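Local atomic coordinates of putative uncharacterized protein (Ustilago maydis, PDB entry 4GNX), a protein that binds single-stranded DNA as a subunit of replication protein A, through a chain of OB-fold domains, one of which carries a zinc ion. Residues 289-303 with 392-406. Residues are numbered along the deposited sequence; the frame is centred on the assembly and turned at random.
Sequences PDYFNVRATVVYIKQ and LHRAANRMYMFNCRA. With nucleotides of chain G.
F292 and C404 meet as a hydrogen-bonded antiparallel pair: CB of C404 lies 3.8 Å from the F292 ring centroid and 24° off the normal, a CH-pi contact over the ring face. The sulfur of C404 approaches the same ring obliquely. F292 reaches this position because its CG sits between the backbone N and the carbonyl carbon (chi1 60°), while CB of A406 comes to the ring's edge. On the same face of the sheet as F292, the rim of the F402 ring, at CE1, lies 4.0 Å from CB of A296, and F402 meets V298 at about a right angle: CZ of F402 is 4.1 Å from CG2 of V298, which lies at the edge of the ring. On the opposite face of the sheet, Y291 and R405 lie side by side, CE2 of Y291 3.5 Å from CB of R405, with ring and guanidinium planes 81° apart; CD1 of the same tyrosine is 3.5 Å from N3 of DT9 of chain G.

The ladder from D290–A406 to A296–Y400 is held by paired backbone bonds, among them Y400 N to A296 O at 2.9 Å. N397 N then bonds to V298 O, and CD1 of I301 rests on CB of A395, joining the end of helix 385-395 to the strand. V299 and Y300 form a classic beta bulge opposite N349, and from it Y300 OH donates to OP1 of DT19 of chain G (2.7 Å). The chemistry thus divides the pair of strands: F292, C404, A296 and F402 contribute an apolar patch on one face of the sheet, consistent with an OB-fold core, whereas the Y291 ring packs on the base of DT9 and Y300, at the bulge, gives its hydroxyl to a phosphate oxygen of DT19.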
loop_
_atom_site.group_PDB
_atom_site.type_symbol
_atom_site.label_atom_id
_atom_site.label_comp_id
_atom_site.label_asym_id
_atom_site.label_seq_id
_atom_site.Cartn_x
_atom_site.Cartn_y
_atom_site.Cartn_z
ATOM N N PRO C 289 5.787 -1.626 -24.339
ATOM C CA PRO C 289 4.988 -0.925 -23.326
ATOM C C PRO C 289 5.235 -1.441 -21.925
ATOM O O PRO C 289 5.679 -2.575 -21.746
ATOM C CB PRO C 289 3.540 -1.214 -23.730
ATOM C CG PRO C 289 3.606 -2.222 -24.825
ATOM C CD PRO C 289 4.957 -2.115 -25.453
ATOM N N ASP C 290 4.955 -0.596 -20.942
ATOM C CA ASP C 290 5.005 -0.980 -19.536
ATOM C C ASP C 290 3.611 -0.875 -18.915
ATOM O O ASP C 290 2.736 -0.177 -19.429
ATOM C CB ASP C 290 5.997 -0.095 -18.761
ATOM C CG ASP C 290 7.454 -0.400 -19.097
ATOM O OD1 ASP C 290 8.127 0.472 -19.695
ATOM O OD2 ASP C 290 7.926 -1.508 -18.755
ATOM N N TYR C 291 3.408 -1.572 -17.808
ATOM C CA TYR C 291 2.126 -1.568 -17.136
ATOM C C TYR C 291 2.357 -1.335 -15.657
ATOM O O TYR C 291 3.356 -1.785 -15.105
ATOM C CB TYR C 291 1.389 -2.885 -17.373
ATOM C CG TYR C 291 1.081 -3.143 -18.831
ATOM C CD1 TYR C 291 1.996 -3.820 -19.654
ATOM C CD2 TYR C 291 -0.128 -2.704 -19.404
ATOM C CE1 TYR C 291 1.717 -4.052 -20.993
ATOM C CE2 TYR C 291 -0.416 -2.940 -20.745
ATOM C CZ TYR C 291 0.509 -3.612 -21.534
ATOM O OH TYR C 291 0.233 -3.843 -22.867
ATOM N N PHE C 292 1.434 -0.623 -15.016
ATOM C CA PHE C 292 1.578 -0.294 -13.616
ATOM C C PHE C 292 0.254 0.066 -12.982
ATOM O O PHE C 292 -0.711 0.354 -13.675
ATOM C CB PHE C 292 2.570 0.856 -13.439
ATOM C CG PHE C 292 2.162 2.129 -14.133
ATOM C CD1 PHE C 292 1.359 3.077 -13.481
ATOM C CD2 PHE C 292 2.592 2.400 -15.433
ATOM C CE1 PHE C 292 0.999 4.264 -14.118
ATOM C CE2 PHE C 292 2.229 3.578 -16.076
ATOM C CZ PHE C 292 1.439 4.516 -15.419
ATOM N N ASN C 293 0.242 0.030 -11.651
ATOM C CA ASN C 293 -0.854 0.513 -10.815
ATOM C C ASN C 293 -0.404 1.699 -9.991
ATOM O O ASN C 293 0.698 1.706 -9.471
ATOM C CB ASN C 293 -1.337 -0.596 -9.885
ATOM C CG ASN C 293 -2.194 -1.621 -10.603
ATOM O OD1 ASN C 293 -2.975 -1.278 -11.501
ATOM N ND2 ASN C 293 -2.053 -2.893 -10.218
ATOM N N VAL C 294 -1.263 2.703 -9.886
ATOM C CA VAL C 294 -0.994 3.887 -9.058
ATOM C C VAL C 294 -2.236 4.329 -8.269
ATOM O O VAL C 294 -3.311 4.511 -8.824
ATOM C CB VAL C 294 -0.441 5.064 -9.895
ATOM C CG1 VAL C 294 -0.457 6.356 -9.114
ATOM C CG2 VAL C 294 0.986 4.804 -10.288
ATOM N N ARG C 295 -2.081 4.475 -6.962
ATOM C CA ARG C 295 -3.095 5.139 -6.152
ATOM C C ARG C 295 -2.866 6.628 -6.363
ATOM O O ARG C 295 -1.783 7.127 -6.045
ATOM C CB ARG C 295 -2.894 4.806 -4.678
ATOM C CG ARG C 295 -4.170 4.844 -3.872
ATOM C CD ARG C 295 -3.973 4.867 -2.357
ATOM N NE ARG C 295 -3.133 3.816 -1.765
ATOM C CZ ARG C 295 -3.431 2.520 -1.728
ATOM N NH1 ARG C 295 -4.535 2.044 -2.294
ATOM N NH2 ARG C 295 -2.599 1.681 -1.135
ATOM N N ALA C 296 -3.845 7.337 -6.922
ATOM C CA ALA C 296 -3.718 8.783 -7.107
ATOM C C ALA C 296 -5.045 9.500 -7.000
ATOM O O ALA C 296 -6.110 8.864 -7.054
ATOM C CB ALA C 296 -3.045 9.107 -8.421
ATOM N N THR C 297 -4.978 10.819 -6.834
ATOM C CA THR C 297 -6.172 11.624 -6.663
ATOM C C THR C 297 -6.379 12.437 -7.912
ATOM O O THR C 297 -5.434 13.063 -8.407
ATOM C CB THR C 297 -6.040 12.596 -5.486
ATOM O OG1 THR C 297 -5.851 11.854 -4.274
ATOM C CG2 THR C 297 -7.271 13.436 -5.357
ATOM N N VAL C 298 -7.611 12.444 -8.424
ATOM C CA VAL C 298 -7.898 13.308 -9.543
ATOM C C VAL C 298 -7.865 14.736 -9.029
ATOM O O VAL C 298 -8.616 15.101 -8.133
ATOM C CB VAL C 298 -9.220 12.968 -10.272
ATOM C CG1 VAL C 298 -9.564 14.049 -11.287
ATOM C CG2 VAL C 298 -9.105 11.627 -10.980
ATOM N N VAL C 299 -6.959 15.519 -9.599
ATOM C CA VAL C 299 -6.789 16.935 -9.288
ATOM C C VAL C 299 -7.389 17.855 -10.369
ATOM O O VAL C 299 -7.797 18.975 -10.064
ATOM C CB VAL C 299 -5.290 17.223 -9.091
ATOM C CG1 VAL C 299 -4.915 18.617 -9.535
ATOM C CG2 VAL C 299 -4.895 16.983 -7.652
ATOM N N TYR C 300 -7.433 17.396 -11.620
ATOM C CA TYR C 300 -7.965 18.210 -12.727
ATOM C C TYR C 300 -8.421 17.381 -13.920
ATOM O O TYR C 300 -7.757 16.419 -14.309
ATOM C CB TYR C 300 -6.927 19.236 -13.214
ATOM C CG TYR C 300 -7.430 20.158 -14.322
ATOM C CD1 TYR C 300 -8.325 21.197 -14.038
ATOM C CD2 TYR C 300 -7.012 19.998 -15.646
ATOM C CE1 TYR C 300 -8.797 22.043 -15.034
ATOM C CE2 TYR C 300 -7.482 20.839 -16.649
ATOM C CZ TYR C 300 -8.374 21.860 -16.340
ATOM O OH TYR C 300 -8.848 22.701 -17.328
ATOM N N ILE C 301 -9.560 17.783 -14.485
ATOM C CA ILE C 301 -10.043 17.262 -15.769
ATOM C C ILE C 301 -10.091 18.400 -16.767
ATOM O O ILE C 301 -10.646 19.455 -16.484
ATOM C CB ILE C 301 -11.416 16.588 -15.631
ATOM C CG1 ILE C 301 -11.350 15.525 -14.527
ATOM C CG2 ILE C 301 -11.795 15.924 -16.939
ATOM C CD1 ILE C 301 -12.591 15.397 -13.676
ATOM N N LYS C 302 -9.460 18.197 -17.913
ATOM C CA LYS C 302 -9.401 19.206 -18.974
ATOM C C LYS C 302 -10.774 19.356 -19.629
ATOM O O LYS C 302 -11.307 18.392 -20.190
ATOM C CB LYS C 302 -8.349 18.795 -19.996
ATOM C CG LYS C 302 -8.343 19.576 -21.291
ATOM C CD LYS C 302 -7.326 18.969 -22.250
ATOM C CE LYS C 302 -6.882 19.978 -23.292
ATOM N NZ LYS C 302 -5.658 19.534 -24.010
ATOM N N GLN C 303 -11.348 20.557 -19.535
ATOM C CA GLN C 303 -12.692 20.818 -20.059
ATOM C C GLN C 303 -12.750 20.741 -21.581
ATOM O O GLN C 303 -13.536 19.984 -22.136
ATOM C CB GLN C 303 -13.221 22.174 -19.587
ATOM C CG GLN C 303 -13.170 22.364 -18.079
ATOM C CD GLN C 303 -14.369 23.123 -17.516
ATOM O OE1 GLN C 303 -15.119 23.789 -18.246
ATOM N NE2 GLN C 303 -14.559 23.017 -16.199
ATOM N N LEU C 392 -17.620 18.467 -13.381
ATOM C CA LEU C 392 -16.192 18.237 -13.526
ATOM C C LEU C 392 -15.448 18.598 -12.262
ATOM O O LEU C 392 -14.532 17.888 -11.859
ATOM C CB LEU C 392 -15.633 19.080 -14.664
ATOM C CG LEU C 392 -16.192 18.800 -16.045
ATOM C CD1 LEU C 392 -15.577 19.758 -17.047
ATOM C CD2 LEU C 392 -15.913 17.359 -16.418
ATOM N N HIS C 393 -15.837 19.726 -11.663
ATOM C CA HIS C 393 -15.278 20.192 -10.406
ATOM C C HIS C 393 -15.549 19.177 -9.324
ATOM O O HIS C 393 -14.711 18.969 -8.449
ATOM C CB HIS C 393 -15.808 21.588 -10.051
ATOM C CG HIS C 393 -15.311 22.111 -8.722
ATOM N ND1 HIS C 393 -16.015 21.974 -7.578
ATOM C CD2 HIS C 393 -14.121 22.770 -8.375
ATOM C CE1 HIS C 393 -15.318 22.521 -6.547
ATOM N NE2 HIS C 393 -14.160 23.008 -7.036
ATOM N N ARG C 394 -16.699 18.507 -9.411
ATOM C CA ARG C 394 -17.131 17.486 -8.445
ATOM C C ARG C 394 -16.390 16.186 -8.663
ATOM O O ARG C 394 -16.293 15.368 -7.754
ATOM C CB ARG C 394 -18.632 17.225 -8.601
ATOM C CG ARG C 394 -19.320 16.474 -7.470
ATOM C CD ARG C 394 -20.817 16.306 -7.734
ATOM N NE ARG C 394 -21.523 17.590 -7.857
ATOM C CZ ARG C 394 -22.151 18.024 -8.955
ATOM N NH1 ARG C 394 -22.194 17.285 -10.061
ATOM N NH2 ARG C 394 -22.749 19.211 -8.948
ATOM N N ALA C 395 -15.865 15.994 -9.868
ATOM C CA ALA C 395 -15.207 14.750 -10.235
ATOM C C ALA C 395 -13.787 14.702 -9.706
ATOM O O ALA C 395 -13.204 13.628 -9.522
ATOM C CB ALA C 395 -15.201 14.600 -11.734
ATOM N N ALA C 396 -13.213 15.872 -9.474
ATOM C CA ALA C 396 -11.876 15.935 -8.918
ATOM C C ALA C 396 -11.986 15.736 -7.403
ATOM O O ALA C 396 -13.103 15.567 -6.876
ATOM C CB ALA C 396 -11.230 17.265 -9.260
ATOM N N ASN C 397 -10.843 15.757 -6.716
ATOM C CA ASN C 397 -10.763 15.490 -5.280
ATOM C C ASN C 397 -11.283 14.103 -4.929
ATOM O O ASN C 397 -11.887 13.912 -3.871
ATOM C CB ASN C 397 -11.478 16.580 -4.448
ATOM C CG ASN C 397 -11.059 16.576 -2.976
ATOM O OD1 ASN C 397 -10.134 15.874 -2.600
ATOM N ND2 ASN C 397 -11.751 17.348 -2.141
ATOM N N ARG C 398 -11.051 13.140 -5.822
ATOM C CA ARG C 398 -11.470 11.752 -5.609
ATOM C C ARG C 398 -10.317 10.828 -5.900
ATOM O O ARG C 398 -9.515 11.105 -6.797
ATOM C CB ARG C 398 -12.642 11.378 -6.505
ATOM C CG ARG C 398 -13.891 12.172 -6.264
ATOM C CD ARG C 398 -15.070 11.222 -6.196
ATOM N NE ARG C 398 -16.303 11.941 -6.461
ATOM C CZ ARG C 398 -17.197 12.243 -5.541
ATOM N NH1 ARG C 398 -17.006 11.861 -4.284
ATOM N NH2 ARG C 398 -18.289 12.911 -5.884
ATOM N N MET C 399 -10.253 9.721 -5.164
ATOM C CA MET C 399 -9.081 8.847 -5.154
ATOM C C MET C 399 -9.312 7.484 -5.813
ATOM O O MET C 399 -10.314 6.803 -5.544
ATOM C CB MET C 399 -8.627 8.652 -3.715
ATOM C CG MET C 399 -7.161 8.303 -3.577
ATOM S SD MET C 399 -6.571 8.396 -1.876
ATOM C CE MET C 399 -7.239 9.993 -1.361
ATOM N N TYR C 400 -8.372 7.070 -6.661
ATOM C CA TYR C 400 -8.545 5.818 -7.412
ATOM C C TYR C 400 -7.313 4.962 -7.465
ATOM O O TYR C 400 -6.199 5.476 -7.449
ATOM C CB TYR C 400 -8.961 6.095 -8.871
ATOM C CG TYR C 400 -10.269 6.805 -9.005
ATOM C CD1 TYR C 400 -10.343 8.187 -8.940
ATOM C CD2 TYR C 400 -11.426 6.092 -9.168
ATOM C CE1 TYR C 400 -11.546 8.838 -9.038
ATOM C CE2 TYR C 400 -12.641 6.729 -9.274
ATOM C CZ TYR C 400 -12.695 8.100 -9.210
ATOM O OH TYR C 400 -13.918 8.714 -9.328
ATOM N N MET C 401 -7.520 3.653 -7.552
ATOM C CA MET C 401 -6.492 2.772 -8.064
ATOM C C MET C 401 -6.577 2.821 -9.571
ATOM O O MET C 401 -7.632 2.570 -10.143
ATOM C CB MET C 401 -6.664 1.345 -7.570
ATOM C CG MET C 401 -5.823 0.999 -6.338
ATOM S SD MET C 401 -4.032 1.230 -6.522
ATOM C CE MET C 401 -3.778 0.567 -8.171
ATOM N N PHE C 402 -5.472 3.171 -10.213
ATOM C CA PHE C 402 -5.429 3.260 -11.662
ATOM C C PHE C 402 -4.548 2.178 -12.256
ATOM O O PHE C 402 -3.386 2.027 -11.893
ATOM C CB PHE C 402 -4.859 4.614 -12.097
ATOM C CG PHE C 402 -5.746 5.779 -11.820
ATOM C CD1 PHE C 402 -5.399 6.703 -10.847
ATOM C CD2 PHE C 402 -6.905 5.979 -12.558
ATOM C CE1 PHE C 402 -6.204 7.797 -10.584
ATOM C CE2 PHE C 402 -7.718 7.069 -12.309
ATOM C CZ PHE C 402 -7.366 7.985 -11.321
ATOM N N ASN C 403 -5.101 1.437 -13.190
ATOM C CA ASN C 403 -4.330 0.458 -13.914
ATOM C C ASN C 403 -3.983 1.040 -15.271
ATOM O O ASN C 403 -4.862 1.429 -16.043
ATOM C CB ASN C 403 -5.120 -0.842 -14.058
ATOM C CG ASN C 403 -4.260 -1.977 -14.547
ATOM O OD1 ASN C 403 -3.080 -2.045 -14.208
ATOM N ND2 ASN C 403 -4.829 -2.867 -15.361
ATOM N N CYS C 404 -2.695 1.112 -15.564
ATOM C CA CYS C 404 -2.252 1.829 -16.747
ATOM C C CYS C 404 -1.253 1.093 -17.600
ATOM O O CYS C 404 -0.502 0.237 -17.125
ATOM C CB CYS C 404 -1.604 3.156 -16.365
ATOM S SG CYS C 404 -2.501 4.120 -15.150
ATOM N N ARG C 405 -1.252 1.474 -18.872
ATOM C CA ARG C 405 -0.175 1.166 -19.791
ATOM C C ARG C 405 0.543 2.477 -20.123
ATOM O O ARG C 405 -0.043 3.563 -20.037
ATOM C CB ARG C 405 -0.720 0.491 -21.056
ATOM C CG ARG C 405 -2.140 0.916 -21.433
ATOM C CD ARG C 405 -2.681 0.149 -22.633
ATOM N NE ARG C 405 -2.001 0.537 -23.868
ATOM C CZ ARG C 405 -2.021 -0.160 -25.004
ATOM N NH1 ARG C 405 -2.688 -1.310 -25.093
ATOM N NH2 ARG C 405 -1.362 0.291 -26.067
ATOM N N ALA C 406 1.819 2.372 -20.479
ATOM C CA ALA C 406 2.603 3.520 -20.943
ATOM C C ALA C 406 3.319 3.130 -22.219
ATOM O O ALA C 406 4.033 2.132 -22.246
ATOM C CB ALA C 406 3.607 3.953 -19.885
ATOM P P DT G 19 -6.274 23.446 -20.112
ATOM O OP1 DT G 19 -7.064 22.445 -19.355
ATOM O OP2 DT G 19 -6.345 23.450 -21.594
ATOM O "O5'" DT G 19 -6.785 24.878 -19.619
ATOM C "C5'" DT G 19 -6.040 25.695 -18.690
ATOM C "C4'" DT G 19 -6.239 25.206 -17.274
ATOM O "O4'" DT G 19 -5.286 24.159 -16.987
ATOM C "C3'" DT G 19 -5.991 26.249 -16.192
ATOM O "O3'" DT G 19 -6.664 25.804 -15.011
ATOM C "C2'" DT G 19 -4.486 26.165 -16.006
ATOM C "C1'" DT G 19 -4.215 24.672 -16.193
ATOM N N1 DT G 19 -2.944 24.321 -16.868
ATOM C C2 DT G 19 -2.487 23.028 -16.734
ATOM O O2 DT G 19 -3.069 22.179 -16.075
ATOM N N3 DT G 19 -1.314 22.763 -17.400
ATOM C C4 DT G 19 -0.573 23.640 -18.169
ATOM O O4 DT G 19 0.461 23.256 -18.709
ATOM C C5 DT G 19 -1.113 24.980 -18.270
ATOM C C7 DT G 19 -0.380 25.999 -19.083
ATOM C C6 DT G 19 -2.258 25.247 -17.626
ATOM P P DT G 9 7.567 -9.822 -21.843
ATOM O OP1 DT G 9 7.595 -11.215 -21.320
ATOM O OP2 DT G 9 8.193 -9.514 -23.154
ATOM O "O5'" DT G 9 6.054 -9.319 -21.901
ATOM C "C5'" DT G 9 5.055 -10.030 -22.661
ATOM C "C4'" DT G 9 3.700 -9.868 -22.014
ATOM O "O4'" DT G 9 3.871 -9.310 -20.687
ATOM C "C3'" DT G 9 2.733 -8.929 -22.746
ATOM O "O3'" DT G 9 1.387 -9.435 -22.693
ATOM C "C2'" DT G 9 2.822 -7.644 -21.940
ATOM C "C1'" DT G 9 3.005 -8.197 -20.540
ATOM N N1 DT G 9 3.591 -7.284 -19.539
ATOM C C2 DT G 9 2.867 -7.068 -18.389
ATOM O O2 DT G 9 1.783 -7.588 -18.179
ATOM N N3 DT G 9 3.457 -6.211 -17.492
ATOM C C4 DT G 9 4.671 -5.564 -17.629
ATOM O O4 DT G 9 5.073 -4.822 -16.736
ATOM C C5 DT G 9 5.377 -5.833 -18.863
ATOM C C7 DT G 9 6.700 -5.176 -19.101
ATOM C C6 DT G 9 4.808 -6.668 -19.744
ATOM P P DT G 20 -6.719 26.648 -13.650
ATOM O OP1 DT G 20 -8.038 27.333 -13.617
ATOM O OP2 DT G 20 -5.479 27.459 -13.526
ATOM O "O5'" DT G 20 -6.679 25.517 -12.522
ATOM C "C5'" DT G 20 -7.515 24.338 -12.601
ATOM C "C4'" DT G 20 -7.465 23.510 -11.332
ATOM O "O4'" DT G 20 -6.490 22.449 -11.450
ATOM C "C3'" DT G 20 -7.149 24.254 -10.028
ATOM O "O3'" DT G 20 -8.230 24.110 -9.093
ATOM C "C2'" DT G 20 -5.908 23.566 -9.473
ATOM C "C1'" DT G 20 -5.379 22.715 -10.618
ATOM N N1 DT G 20 -4.340 23.350 -11.450
ATOM C C2 DT G 20 -3.807 22.624 -12.493
ATOM O O2 DT G 20 -4.138 21.478 -12.746
ATOM N N3 DT G 20 -2.860 23.293 -13.228
ATOM C C4 DT G 20 -2.407 24.585 -13.032
ATOM O O4 DT G 20 -1.545 25.051 -13.774
ATOM C C5 DT G 20 -3.015 25.289 -11.926
ATOM C C7 DT G 20 -2.588 26.693 -11.635
ATOM C C6 DT G 20 -3.937 24.644 -11.200
#